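Local coordinates for Xaa-Pro dipeptidase (Pyrococcus horikoshii, PDB 1WY2), which probably splits Xaa-Pro dipeptides with a nonpolar N-terminal residue and a C-terminal proline, using two metal ions per subunit, at residues K9-F14 / D118-D123; N18-V23 / E113-D118; G157-E162 / A198-I203; E162-V167 / T183-G188. All coordinates share one frame; numbering follows the deposited sequence.

The four contacts form two pairs at opposite sides of the chain. Contacts 1 and 2 lie in the Creatinase/Prolidase N-terminal domain. They share Asp-118, and the ring of Phe-14 reaches from one to the other. Contacts 3 and 4 lie in the M24 metallopeptidase domain and share helix 160-173; the centres of contacts 1 and 3 are about 45 Å apart. Contact 4 is wholly buried and apolar. Contact 2 is also buried, but a lysine bond and two waters lie along it. Contact 1 is partly buried helix packing with no hydrogen bond across. Contact 3 is partly buried too, yet is knit by backbone bonds and charges.

Contact 1 of 4, residues K9-F14 / D118-D123; sequences KKIIEF and DDVIRD
Lys-10 meets Val-120 mainly through its backbone: the carbonyl O of Lys-10 lies 3.6 Å from CG2 of Val-120. The aliphatic part of its side chain lies at the border of the contact and also touches Met-124. Ile-11 follows, one step along the helix. Its CD1 reaches CD1 of Ile-121 at 4.1 Å, the two side chains crossing obliquely. Its CG1 lies 4.3 Å from CG1 of Val-120. Ile-11 also packs on Ile-34 and Ile-47, so it ties this helix pair to helix 28-35 and to the sheet of the domain. The two helices, 6-17 and 118-125, belong to the alpha/beta N-terminal domain of the creatinase/prolidase family. Segments 9-14 and 118-123 of these helices run roughly antiparallel, at 147°, and their axes approach to 9.8 Å. Val-120 is the central residue on its side, wedged between Lys-10, Ile-11 and Phe-14. At Phe-14, CG stands anti to the backbone N (chi1 -178°), which swings the ring across to the second helix. CG1 of Val-120 sits over one ring face, 4.0 Å above the plane and offset toward the rim. CD2 of the Phe-14 ring is 3.9 Å from CB of Val-120. Further out, CE2 of Phe-14 touches CB of Asp-119 at 4.1 Å. An alanine here would remove the ring and is likely to leave a gap beside Val-120 and Asp-119. OD1 of Asp-119 lies over a face of the Arg-122 guanidinium, a long ion pair by charge alone. Arg-122 gives its hydrogen bonds to OD1 of Asp-123, gripped side-on through NE and NH2.

Contact 2 of 4, residues N18-V23 / E113-D118; sequences NSIDAV and EFKKVD
Lys-115 turns CG anti to its own carbonyl carbon (chi1 -79°) and then runs extended, which carries NZ to the backbone carbonyl of Asn-18. Ile-20 sets CG1 in the same way, and this brings its CD1 against the base of the lysine chain. The two segments belong to the mixed sheet of the N-terminal domain. Strands 22-25 and 113-116 are not neighbours in it; strand 90-93 runs between them, parallel to both. The contact therefore passes over that strand. Helix 6-17 ends just before it, in a Schellman motif with Ser-19 as the C-prime residue. NZ of Lys-115 donates to O of Asn-18 at 3.0 Å. The nitrogen is tilted 31° from the carbonyl plane. Two waters accept from the same NZ. One also donates to OD1 of Asn-18, at 2.8 Å from that atom. The other donates to O of Ser-19 and to OE2 of Glu-113, joining both segments. ND2 of Asn-18 is held separately by the O of Phe-14. A leucine in place of Lys-115 would probably leave the Asn-18 carbonyl and both waters without their ammonium partner. Away from the ammonium group the contact is apolar. CD1 of Ile-20 touches CB of Lys-115 at 3.9 Å, and CG1 of Ile-20 lies 4.0 Å from CD of Lys-115. Phe-114 points away from the contact and packs on Tyr-99 of the second subunit. Val-117, the N-cap residue of helix 118-125, closes the row: its CG1 meets CG2 of Val-23 tip to tip, at 3.9 Å.

Contact 3 of 4, residues G157-E162 / A198-I203; sequences GKKERE and ASDKRI
Gly-157 to Arg-161 runs antiparallel to Ser-199 to Ile-203, with one beta bridge between Lys-159 and Arg-202 and backbone bonds before and after it. The loop so bound leads into strand 208-217 of the pita-bread domain of the M24 peptidases. Gly-157 N donates to O of Ile-203, and Ile-203 N to O of Lys-158, both at 2.7 Å. At the start of helix 160-173, Glu-160 N and Arg-161 N donate to the carbonyls of Lys-201 and Ser-199. Glu-160 is the buried polar centre. Its OE1 takes Ser-199 OG at 2.7 Å from above the carboxylate plane. Ser-199 N meets the same OE1 on its anti lone pair. Arg-190 adds a salt bridge to OE1, and Ser-187 OG bonds to OE2, so both oxygens are well supplied. Ser-199 OG in turn accepts from Lys-201 N in an ST turn. These bonds fix the rotation of the hydroxyl. On the exposed side, Arg-202 extends its chain so that NH1 bonds to O of Gly-157 at 2.7 Å, nearly along the C=O axis. CE of Lys-159 lies over one face of the Arg-202 guanidinium. Asp-200 lies alongside Lys-159, and its OD1 makes a long salt bridge to NZ. Its OD2 binds NH2 of Arg-161 at 3.1 Å, a weak hydrogen bond within a salt bridge. The Arg-161 chain, which also packs on Ala-176 of the second subunit, is bent at chi2 and chi3. Ala-198 O sits above one face of its guanidinium, and a water 2.8 Å from that O also accepts, weakly, from Arg-161 NH1.

Contact 4 of 4, residues E162-V167 / T183-G188; sequences EVAAKV and TIIASG
Ile-185 and Ala-164 meet where helix 160-173 lies against strand 184-187. CG1 of Ile-185 touches CB of Ala-164 at 4.1 Å. The small alanine lets the backbone of the helix come close, and CG1 of Ile-185 is also near Ala-164 N, at 4.2 Å. The isoleucine chain then turns at chi2 (-64°), and CD1 moves on along the helix to CG1 of Val-163, 4.2 Å away. There the two side chains cross at about a right angle. Thr-183 is the third main residue. Two places before Ile-185, it presents its side chain to the same helix. Its CG2, anti to the backbone N, rests 4.0 Å from CB of Ala-164. The same methyl makes a looser contact with CG2 of Val-167, at 4.5 Å. The hydroxyl of Thr-183 is spent elsewhere, bonded to OE2 of Glu-168 one residue beyond the helical segment. Thus the methyl faces Ala-164 while the oxygen keeps a polar partner. The helix covers one side of the curved sheet of the pita-bread domain, in which strand 184-187 pairs antiparallel with strand 208-217. Asp-212, a metal ligand, lies on that second strand, its side chain about 7 Å from that of Thr-183. Ile-184 points to the other side and touches Asp-212. Val-163 and Val-167 also pack on helix 130-153, and Lys-172 of the second subunit reaches Ala-164. No hydrogen bond or charge pair crosses between the two segments. The fit of methyl groups and short side chains therefore probably sets how closely the helix lies on the strand.

Contact 1 of 4, residues K9-F14 / D118-D123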
loop_
_atom_site.group_PDB
_atom_site.type_symbol
_atom_site.label_atom_id
_atom_site.label_comp_id
_atom_site.label_asym_id
_atom_site.label_seq_id
_atom_site.Cartn_x
_atom_site.Cartn_y
_atom_site.Cartn_z
ATOM N N LYS A 9 -26.894 8.553 -4.406
ATOM C CA LYS A 9 -28.238 8.127 -4.775
ATOM C C LYS A 9 -28.265 6.756 -5.432
ATOM O O LYS A 9 -29.218 5.998 -5.255
ATOM C CB LYS A 9 -28.892 9.179 -5.669
ATOM C CG LYS A 9 -29.372 10.378 -4.872
ATOM C CD LYS A 9 -29.698 11.568 -5.752
ATOM C CE LYS A 9 -30.235 12.710 -4.901
ATOM N NZ LYS A 9 -30.135 14.015 -5.597
ATOM N N LYS A 10 -27.221 6.425 -6.184
ATOM C CA LYS A 10 -27.163 5.113 -6.816
ATOM C C LYS A 10 -27.027 4.050 -5.739
ATOM O O LYS A 10 -27.569 2.950 -5.863
ATOM C CB LYS A 10 -25.991 5.035 -7.792
ATOM C CG LYS A 10 -26.267 5.773 -9.094
ATOM C CD LYS A 10 -25.166 5.567 -10.109
ATOM C CE LYS A 10 -25.512 6.245 -11.428
ATOM N NZ LYS A 10 -24.469 5.993 -12.462
ATOM N N ILE A 11 -26.308 4.380 -4.673
ATOM C CA ILE A 11 -26.142 3.443 -3.574
ATOM C C ILE A 11 -27.471 3.309 -2.830
ATOM O O ILE A 11 -27.856 2.213 -2.429
ATOM C CB ILE A 11 -25.028 3.909 -2.616
ATOM C CG1 ILE A 11 -23.674 3.766 -3.322
ATOM C CG2 ILE A 11 -25.048 3.079 -1.330
ATOM C CD1 ILE A 11 -22.511 4.415 -2.599
ATOM N N ILE A 12 -28.179 4.423 -2.657
ATOM C CA ILE A 12 -29.469 4.377 -1.972
ATOM C C ILE A 12 -30.450 3.505 -2.759
ATOM O O ILE A 12 -31.250 2.773 -2.171
ATOM C CB ILE A 12 -30.058 5.797 -1.788
ATOM C CG1 ILE A 12 -29.234 6.559 -0.742
ATOM C CG2 ILE A 12 -31.525 5.712 -1.368
ATOM C CD1 ILE A 12 -29.581 8.028 -0.617
ATOM N N GLU A 13 -30.388 3.581 -4.087
ATOM C CA GLU A 13 -31.267 2.772 -4.931
ATOM C C GLU A 13 -30.987 1.298 -4.660
ATOM O O GLU A 13 -31.903 0.508 -4.424
ATOM C CB GLU A 13 -31.021 3.077 -6.408
ATOM C CG GLU A 13 -31.759 2.146 -7.362
ATOM C CD GLU A 13 -31.545 2.510 -8.819
ATOM O OE1 GLU A 13 -30.376 2.588 -9.251
ATOM O OE2 GLU A 13 -32.548 2.714 -9.536
ATOM N N PHE A 14 -29.708 0.936 -4.694
ATOM C CA PHE A 14 -29.292 -0.437 -4.442
ATOM C C PHE A 14 -29.766 -0.876 -3.060
ATOM O O PHE A 14 -30.248 -1.996 -2.889
ATOM C CB PHE A 14 -27.767 -0.544 -4.540
ATOM C CG PHE A 14 -27.238 -1.940 -4.347
ATOM C CD1 PHE A 14 -26.885 -2.396 -3.081
ATOM C CD2 PHE A 14 -27.098 -2.798 -5.431
ATOM C CE1 PHE A 14 -26.399 -3.694 -2.897
ATOM C CE2 PHE A 14 -26.614 -4.098 -5.258
ATOM C CZ PHE A 14 -26.264 -4.542 -3.988
ATOM N N ASP A 118 -20.688 -4.376 -3.149
ATOM C CA ASP A 118 -19.663 -4.420 -4.188
ATOM C C ASP A 118 -20.235 -4.173 -5.594
ATOM O O ASP A 118 -19.657 -3.432 -6.390
ATOM C CB ASP A 118 -18.975 -5.794 -4.138
ATOM C CG ASP A 118 -17.739 -5.877 -5.013
ATOM O OD1 ASP A 118 -16.721 -5.240 -4.675
ATOM O OD2 ASP A 118 -17.779 -6.587 -6.040
ATOM N N ASP A 119 -21.371 -4.792 -5.894
ATOM C CA ASP A 119 -22.000 -4.653 -7.209
ATOM C C ASP A 119 -22.291 -3.217 -7.642
ATOM O O ASP A 119 -22.069 -2.858 -8.805
ATOM C CB ASP A 119 -23.305 -5.455 -7.261
ATOM C CG ASP A 119 -23.075 -6.948 -7.440
ATOM O OD1 ASP A 119 -21.905 -7.387 -7.453
ATOM O OD2 ASP A 119 -24.076 -7.685 -7.565
ATOM N N VAL A 120 -22.807 -2.398 -6.728
ATOM C CA VAL A 120 -23.123 -1.021 -7.090
ATOM C C VAL A 120 -21.865 -0.166 -7.178
ATOM O O VAL A 120 -21.775 0.725 -8.023
ATOM C CB VAL A 120 -24.161 -0.389 -6.114
ATOM C CG1 VAL A 120 -23.580 -0.248 -4.717
ATOM C CG2 VAL A 120 -24.630 0.954 -6.661
ATOM N N ILE A 121 -20.885 -0.443 -6.323
ATOM C CA ILE A 121 -19.635 0.305 -6.365
ATOM C C ILE A 121 -18.971 -0.007 -7.704
ATOM O O ILE A 121 -18.485 0.886 -8.398
ATOM C CB ILE A 121 -18.689 -0.103 -5.213
ATOM C CG1 ILE A 121 -19.334 0.248 -3.867
ATOM C CG2 ILE A 121 -17.347 0.607 -5.363
ATOM C CD1 ILE A 121 -19.705 1.710 -3.718
ATOM N N ARG A 122 -18.966 -1.286 -8.064
ATOM C CA ARG A 122 -18.385 -1.728 -9.329
ATOM C C ARG A 122 -19.099 -1.100 -10.523
ATOM O O ARG A 122 -18.467 -0.553 -11.422
ATOM C CB ARG A 122 -18.474 -3.252 -9.449
ATOM C CG ARG A 122 -18.076 -3.800 -10.817
ATOM C CD ARG A 122 -18.634 -5.202 -11.003
ATOM N NE ARG A 122 -20.094 -5.188 -10.969
ATOM C CZ ARG A 122 -20.856 -6.278 -10.944
ATOM N NH1 ARG A 122 -20.296 -7.481 -10.945
ATOM N NH2 ARG A 122 -22.177 -6.163 -10.924
ATOM N N ASP A 123 -20.424 -1.190 -10.535
ATOM C CA ASP A 123 -21.193 -0.645 -11.642
ATOM C C ASP A 123 -20.892 0.828 -11.906
ATOM O O ASP A 123 -20.935 1.273 -13.051
ATOM C CB ASP A 123 -22.694 -0.859 -11.402
ATOM C CG ASP A 123 -23.117 -2.311 -11.603
ATOM O OD1 ASP A 123 -22.257 -3.148 -11.956
ATOM O OD2 ASP A 123 -24.311 -2.619 -11.407
#

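Contact 2 of 4, residues N18-V23 / E113-D118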
loop_
_atom_site.group_PDB
_atom_site.type_symbol
_atom_site.label_atom_id
_atom_site.label_comp_id
_atom_site.label_asym_id
_atom_site.label_seq_id
_atom_site.Cartn_x
_atom_site.Cartn_y
_atom_site.Cartn_z
ATOM N N ASN A 18 -32.390 -4.014 -2.217
ATOM C CA ASN A 18 -31.804 -5.164 -1.534
ATOM C C ASN A 18 -32.133 -5.219 -0.044
ATOM O O ASN A 18 -31.495 -5.946 0.716
ATOM C CB ASN A 18 -30.286 -5.164 -1.740
ATOM C CG ASN A 18 -29.892 -5.526 -3.161
ATOM O OD1 ASN A 18 -29.733 -6.703 -3.495
ATOM N ND2 ASN A 18 -29.754 -4.518 -4.013
ATOM N N SER A 19 -33.138 -4.450 0.363
ATOM C CA SER A 19 -33.567 -4.409 1.757
ATOM C C SER A 19 -32.425 -4.106 2.721
ATOM O O SER A 19 -32.274 -4.766 3.750
ATOM C CB SER A 19 -34.228 -5.738 2.143
ATOM O OG SER A 19 -35.348 -6.009 1.319
ATOM N N ILE A 20 -31.619 -3.106 2.379
ATOM C CA ILE A 20 -30.502 -2.699 3.221
ATOM C C ILE A 20 -30.876 -1.378 3.883
ATOM O O ILE A 20 -31.364 -0.465 3.220
ATOM C CB ILE A 20 -29.214 -2.513 2.391
ATOM C CG1 ILE A 20 -28.782 -3.859 1.803
ATOM C CG2 ILE A 20 -28.122 -1.910 3.260
ATOM C CD1 ILE A 20 -27.610 -3.770 0.844
ATOM N N ASP A 21 -30.646 -1.277 5.190
ATOM C CA ASP A 21 -30.998 -0.071 5.932
ATOM C C ASP A 21 -29.987 1.066 5.843
ATOM O O ASP A 21 -30.363 2.240 5.849
ATOM C CB ASP A 21 -31.253 -0.433 7.397
ATOM C CG ASP A 21 -32.370 -1.445 7.550
ATOM O OD1 ASP A 21 -33.502 -1.142 7.118
ATOM O OD2 ASP A 21 -32.117 -2.545 8.090
ATOM N N ALA A 22 -28.706 0.724 5.768
ATOM C CA ALA A 22 -27.657 1.729 5.674
ATOM C C ALA A 22 -26.418 1.120 5.035
ATOM O O ALA A 22 -26.251 -0.099 5.031
ATOM C CB ALA A 22 -27.316 2.264 7.058
ATOM N N VAL A 23 -25.561 1.972 4.488
ATOM C CA VAL A 23 -24.331 1.514 3.862
ATOM C C VAL A 23 -23.121 2.224 4.451
ATOM O O VAL A 23 -23.145 3.432 4.690
ATOM C CB VAL A 23 -24.356 1.747 2.334
ATOM C CG1 VAL A 23 -22.953 1.565 1.744
ATOM C CG2 VAL A 23 -25.320 0.772 1.686
ATOM N N GLU A 113 -27.385 -7.856 10.434
ATOM C CA GLU A 113 -27.053 -8.492 9.168
ATOM C C GLU A 113 -26.147 -7.620 8.306
ATOM O O GLU A 113 -26.219 -6.395 8.361
ATOM C CB GLU A 113 -28.355 -8.792 8.413
ATOM C CG GLU A 113 -28.206 -9.587 7.125
ATOM C CD GLU A 113 -29.540 -9.811 6.420
ATOM O OE1 GLU A 113 -30.452 -10.412 7.028
ATOM O OE2 GLU A 113 -29.681 -9.384 5.255
ATOM N N PHE A 114 -25.288 -8.264 7.521
ATOM C CA PHE A 114 -24.393 -7.549 6.617
ATOM C C PHE A 114 -24.642 -8.046 5.202
ATOM O O PHE A 114 -24.907 -9.229 4.988
ATOM C CB PHE A 114 -22.920 -7.792 6.973
ATOM C CG PHE A 114 -22.525 -7.283 8.326
ATOM C CD1 PHE A 114 -22.711 -8.069 9.462
ATOM C CD2 PHE A 114 -21.968 -6.020 8.469
ATOM C CE1 PHE A 114 -22.345 -7.599 10.723
ATOM C CE2 PHE A 114 -21.599 -5.538 9.722
ATOM C CZ PHE A 114 -21.787 -6.331 10.853
ATOM N N LYS A 115 -24.570 -7.136 4.235
ATOM C CA LYS A 115 -24.764 -7.488 2.837
ATOM C C LYS A 115 -23.715 -6.776 1.999
ATOM O O LYS A 115 -23.273 -5.683 2.347
ATOM C CB LYS A 115 -26.165 -7.096 2.358
ATOM C CG LYS A 115 -27.265 -8.065 2.777
ATOM C CD LYS A 115 -28.537 -7.825 1.977
ATOM C CE LYS A 115 -29.570 -8.912 2.233
ATOM N NZ LYS A 115 -30.763 -8.756 1.353
ATOM N N LYS A 116 -23.309 -7.405 0.902
ATOM C CA LYS A 116 -22.301 -6.825 0.022
ATOM C C LYS A 116 -22.889 -5.722 -0.851
ATOM O O LYS A 116 -24.004 -5.855 -1.356
ATOM C CB LYS A 116 -21.717 -7.898 -0.903
ATOM C CG LYS A 116 -21.017 -9.051 -0.208
ATOM C CD LYS A 116 -20.472 -10.035 -1.236
ATOM C CE LYS A 116 -19.839 -11.245 -0.571
ATOM N NZ LYS A 116 -20.822 -12.006 0.248
ATOM N N VAL A 117 -22.135 -4.640 -1.033
ATOM C CA VAL A 117 -22.575 -3.545 -1.893
ATOM C C VAL A 117 -21.586 -3.402 -3.046
ATOM O O VAL A 117 -21.642 -2.449 -3.822
ATOM C CB VAL A 117 -22.668 -2.201 -1.133
ATOM C CG1 VAL A 117 -23.693 -2.318 -0.007
ATOM C CG2 VAL A 117 -21.300 -1.791 -0.603
ATOM N N ASP A 118 -20.688 -4.376 -3.149
ATOM C CA ASP A 118 -19.663 -4.420 -4.188
ATOM C C ASP A 118 -20.235 -4.173 -5.594
ATOM O O ASP A 118 -19.657 -3.432 -6.390
ATOM C CB ASP A 118 -18.975 -5.794 -4.138
ATOM C CG ASP A 118 -17.739 -5.877 -5.013
ATOM O OD1 ASP A 118 -16.721 -5.240 -4.675
ATOM O OD2 ASP A 118 -17.779 -6.587 -6.040
HETATM O O HOH W 1 -29.618 -8.607 -1.452
HETATM O O HOH W 2 -31.957 -7.779 3.696
#

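Contact 3 of 4, residues G157-E162 / A198-I203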
loop_
_atom_site.group_PDB
_atom_site.type_symbol
_atom_site.label_atom_id
_atom_site.label_comp_id
_atom_site.label_asym_id
_atom_site.label_seq_id
_atom_site.Cartn_x
_atom_site.Cartn_y
_atom_site.Cartn_z
ATOM N N GLY A 157 25.797 -2.772 -17.331
ATOM C CA GLY A 157 26.449 -2.254 -16.140
ATOM C C GLY A 157 25.523 -1.555 -15.161
ATOM O O GLY A 157 25.807 -1.495 -13.964
ATOM N N LYS A 158 24.414 -1.021 -15.662
ATOM C CA LYS A 158 23.456 -0.315 -14.815
ATOM C C LYS A 158 22.722 -1.257 -13.864
ATOM O O LYS A 158 22.398 -2.389 -14.224
ATOM C CB LYS A 158 22.426 0.416 -15.683
ATOM C CG LYS A 158 23.015 1.342 -16.734
ATOM C CD LYS A 158 23.661 2.564 -16.103
ATOM C CE LYS A 158 23.704 3.732 -17.081
ATOM N NZ LYS A 158 23.851 5.039 -16.383
ATOM N N LYS A 159 22.466 -0.783 -12.649
ATOM C CA LYS A 159 21.744 -1.571 -11.658
ATOM C C LYS A 159 20.243 -1.335 -11.873
ATOM O O LYS A 159 19.808 -0.192 -12.016
ATOM C CB LYS A 159 22.152 -1.138 -10.247
ATOM C CG LYS A 159 21.448 -1.896 -9.136
ATOM C CD LYS A 159 21.968 -1.495 -7.757
ATOM C CE LYS A 159 23.427 -1.886 -7.572
ATOM N NZ LYS A 159 23.909 -1.614 -6.186
ATOM N N GLU A 160 19.460 -2.411 -11.902
ATOM C CA GLU A 160 18.014 -2.310 -12.117
ATOM C C GLU A 160 17.352 -1.283 -11.203
ATOM O O GLU A 160 16.590 -0.428 -11.658
ATOM C CB GLU A 160 17.346 -3.667 -11.894
ATOM C CG GLU A 160 17.858 -4.780 -12.795
ATOM C CD GLU A 160 17.209 -6.114 -12.480
ATOM O OE1 GLU A 160 16.723 -6.282 -11.341
ATOM O OE2 GLU A 160 17.196 -7.000 -13.361
ATOM N N ARG A 161 17.645 -1.375 -9.911
ATOM C CA ARG A 161 17.069 -0.466 -8.927
ATOM C C ARG A 161 17.406 0.997 -9.192
ATOM O O ARG A 161 16.598 1.882 -8.913
ATOM C CB ARG A 161 17.545 -0.845 -7.525
ATOM C CG ARG A 161 17.047 0.087 -6.431
ATOM C CD ARG A 161 16.312 -0.688 -5.364
ATOM N NE ARG A 161 17.061 -1.870 -4.953
ATOM C CZ ARG A 161 16.522 -2.915 -4.339
ATOM N NH1 ARG A 161 15.227 -2.926 -4.061
ATOM N NH2 ARG A 161 17.277 -3.955 -4.013
ATOM N N GLU A 162 18.598 1.258 -9.719
ATOM C CA GLU A 162 18.996 2.630 -9.998
ATOM C C GLU A 162 18.199 3.189 -11.168
ATOM O O GLU A 162 17.872 4.377 -11.192
ATOM C CB GLU A 162 20.506 2.705 -10.268
ATOM C CG GLU A 162 21.332 2.613 -8.988
ATOM C CD GLU A 162 22.829 2.545 -9.231
ATOM O OE1 GLU A 162 23.313 3.137 -10.219
ATOM O OE2 GLU A 162 23.524 1.913 -8.411
ATOM N N ALA A 198 12.397 -4.174 -9.616
ATOM C CA ALA A 198 13.795 -3.782 -9.793
ATOM C C ALA A 198 14.649 -4.207 -8.601
ATOM O O ALA A 198 14.282 -3.962 -7.451
ATOM C CB ALA A 198 13.888 -2.274 -9.997
ATOM N N SER A 199 15.792 -4.827 -8.885
ATOM C CA SER A 199 16.687 -5.309 -7.833
ATOM C C SER A 199 18.115 -4.780 -7.966
ATOM O O SER A 199 18.387 -3.870 -8.748
ATOM C CB SER A 199 16.716 -6.840 -7.840
ATOM O OG SER A 199 17.450 -7.329 -8.951
ATOM N N ASP A 200 19.030 -5.361 -7.196
ATOM C CA ASP A 200 20.424 -4.936 -7.238
ATOM C C ASP A 200 21.188 -5.541 -8.409
ATOM O O ASP A 200 22.346 -5.195 -8.648
ATOM C CB ASP A 200 21.123 -5.285 -5.923
ATOM C CG ASP A 200 20.627 -4.449 -4.767
ATOM O OD1 ASP A 200 20.678 -3.205 -4.873
ATOM O OD2 ASP A 200 20.184 -5.029 -3.753
ATOM N N LYS A 201 20.541 -6.443 -9.141
ATOM C CA LYS A 201 21.176 -7.076 -10.290
ATOM C C LYS A 201 21.592 -6.028 -11.309
ATOM O O LYS A 201 20.861 -5.071 -11.558
ATOM C CB LYS A 201 20.220 -8.062 -10.967
ATOM C CG LYS A 201 20.786 -8.675 -12.249
ATOM C CD LYS A 201 19.768 -9.566 -12.952
ATOM C CE LYS A 201 20.356 -10.210 -14.200
ATOM N NZ LYS A 201 20.818 -9.217 -15.211
ATOM N N ARG A 202 22.769 -6.204 -11.898
ATOM C CA ARG A 202 23.225 -5.270 -12.909
ATOM C C ARG A 202 22.876 -5.821 -14.282
ATOM O O ARG A 202 22.980 -7.023 -14.534
ATOM C CB ARG A 202 24.730 -5.021 -12.786
ATOM C CG ARG A 202 25.076 -4.132 -11.594
ATOM C CD ARG A 202 26.552 -3.784 -11.518
ATOM N NE ARG A 202 26.834 -2.938 -10.358
ATOM C CZ ARG A 202 26.500 -1.654 -10.258
ATOM N NH1 ARG A 202 25.871 -1.044 -11.254
ATOM N NH2 ARG A 202 26.791 -0.979 -9.154
ATOM N N ILE A 203 22.436 -4.931 -15.160
ATOM C CA ILE A 203 22.048 -5.297 -16.515
ATOM C C ILE A 203 23.266 -5.660 -17.369
ATOM O O ILE A 203 24.308 -5.013 -17.285
ATOM C CB ILE A 203 21.268 -4.127 -17.155
ATOM C CG1 ILE A 203 20.015 -3.852 -16.315
ATOM C CG2 ILE A 203 20.901 -4.449 -18.598
ATOM C CD1 ILE A 203 19.279 -2.583 -16.683
HETATM O O HOH W 3 13.102 -1.786 -6.166
#

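Contact 4 of 4, residues E162-V167 / T183-G188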
loop_
_atom_site.group_PDB
_atom_site.type_symbol
_atom_site.label_atom_id
_atom_site.label_comp_id
_atom_site.label_asym_id
_atom_site.label_seq_id
_atom_site.Cartn_x
_atom_site.Cartn_y
_atom_site.Cartn_z
ATOM N N GLU A 162 18.598 1.258 -9.719
ATOM C CA GLU A 162 18.996 2.630 -9.998
ATOM C C GLU A 162 18.199 3.189 -11.168
ATOM O O GLU A 162 17.872 4.377 -11.192
ATOM C CB GLU A 162 20.506 2.705 -10.268
ATOM C CG GLU A 162 21.332 2.613 -8.988
ATOM C CD GLU A 162 22.829 2.545 -9.231
ATOM O OE1 GLU A 162 23.313 3.137 -10.219
ATOM O OE2 GLU A 162 23.524 1.913 -8.411
ATOM N N VAL A 163 17.883 2.330 -12.134
ATOM C CA VAL A 163 17.089 2.758 -13.278
ATOM C C VAL A 163 15.701 3.102 -12.739
ATOM O O VAL A 163 15.115 4.129 -13.091
ATOM C CB VAL A 163 16.964 1.632 -14.336
ATOM C CG1 VAL A 163 15.989 2.049 -15.434
ATOM C CG2 VAL A 163 18.335 1.331 -14.932
ATOM N N ALA A 164 15.184 2.238 -11.873
ATOM C CA ALA A 164 13.870 2.457 -11.280
ATOM C C ALA A 164 13.847 3.779 -10.522
ATOM O O ALA A 164 12.907 4.563 -10.650
ATOM C CB ALA A 164 13.517 1.304 -10.342
ATOM N N ALA A 165 14.890 4.031 -9.739
ATOM C CA ALA A 165 14.963 5.261 -8.964
ATOM C C ALA A 165 14.903 6.493 -9.865
ATOM O O ALA A 165 14.202 7.458 -9.565
ATOM C CB ALA A 165 16.245 5.278 -8.135
ATOM N N LYS A 166 15.626 6.449 -10.979
ATOM C CA LYS A 166 15.665 7.572 -11.908
ATOM C C LYS A 166 14.316 7.874 -12.556
ATOM O O LYS A 166 13.914 9.035 -12.637
ATOM C CB LYS A 166 16.710 7.310 -12.999
ATOM C CG LYS A 166 16.906 8.454 -13.988
ATOM C CD LYS A 166 17.590 9.651 -13.343
ATOM C CE LYS A 166 17.864 10.749 -14.362
ATOM N NZ LYS A 166 18.748 10.274 -15.469
ATOM N N VAL A 167 13.610 6.842 -13.013
ATOM C CA VAL A 167 12.328 7.075 -13.668
ATOM C C VAL A 167 11.216 7.414 -12.687
ATOM O O VAL A 167 10.255 8.088 -13.047
ATOM C CB VAL A 167 11.903 5.872 -14.549
ATOM C CG1 VAL A 167 13.001 5.563 -15.553
ATOM C CG2 VAL A 167 11.592 4.666 -13.694
ATOM N N THR A 183 8.019 -0.229 -9.257
ATOM C CA THR A 183 8.553 -0.345 -10.609
ATOM C C THR A 183 9.307 -1.633 -10.879
ATOM O O THR A 183 10.187 -2.035 -10.113
ATOM C CB THR A 183 9.477 0.841 -10.941
ATOM O OG1 THR A 183 8.717 2.054 -10.894
ATOM C CG2 THR A 183 10.082 0.683 -12.333
ATOM N N ILE A 184 8.952 -2.267 -11.991
ATOM C CA ILE A 184 9.580 -3.506 -12.406
ATOM C C ILE A 184 10.594 -3.243 -13.511
ATOM O O ILE A 184 10.247 -2.721 -14.563
ATOM C CB ILE A 184 8.521 -4.507 -12.928
ATOM C CG1 ILE A 184 7.689 -5.027 -11.755
ATOM C CG2 ILE A 184 9.195 -5.660 -13.676
ATOM C CD1 ILE A 184 6.426 -5.743 -12.170
ATOM N N ILE A 185 11.853 -3.568 -13.232
ATOM C CA ILE A 185 12.936 -3.459 -14.202
ATOM C C ILE A 185 13.571 -4.832 -14.024
ATOM O O ILE A 185 14.395 -5.028 -13.129
ATOM C CB ILE A 185 13.980 -2.375 -13.842
ATOM C CG1 ILE A 185 13.321 -0.993 -13.746
ATOM C CG2 ILE A 185 15.078 -2.355 -14.906
ATOM C CD1 ILE A 185 12.726 -0.489 -15.048
ATOM N N ALA A 186 13.154 -5.782 -14.857
ATOM C CA ALA A 186 13.630 -7.162 -14.771
ATOM C C ALA A 186 14.488 -7.544 -15.970
ATOM O O ALA A 186 13.984 -7.686 -17.087
ATOM C CB ALA A 186 12.431 -8.102 -14.658
ATOM N N SER A 187 15.783 -7.731 -15.724
ATOM C CA SER A 187 16.726 -8.054 -16.791
ATOM C C SER A 187 17.262 -9.481 -16.755
ATOM O O SER A 187 17.372 -10.090 -15.692
ATOM C CB SER A 187 17.905 -7.078 -16.744
ATOM O OG SER A 187 18.644 -7.229 -15.540
ATOM N N GLY A 188 17.602 -9.998 -17.931
ATOM C CA GLY A 188 18.133 -11.346 -18.023
ATOM C C GLY A 188 17.179 -12.378 -17.461
ATOM O O GLY A 188 15.980 -12.348 -17.750
#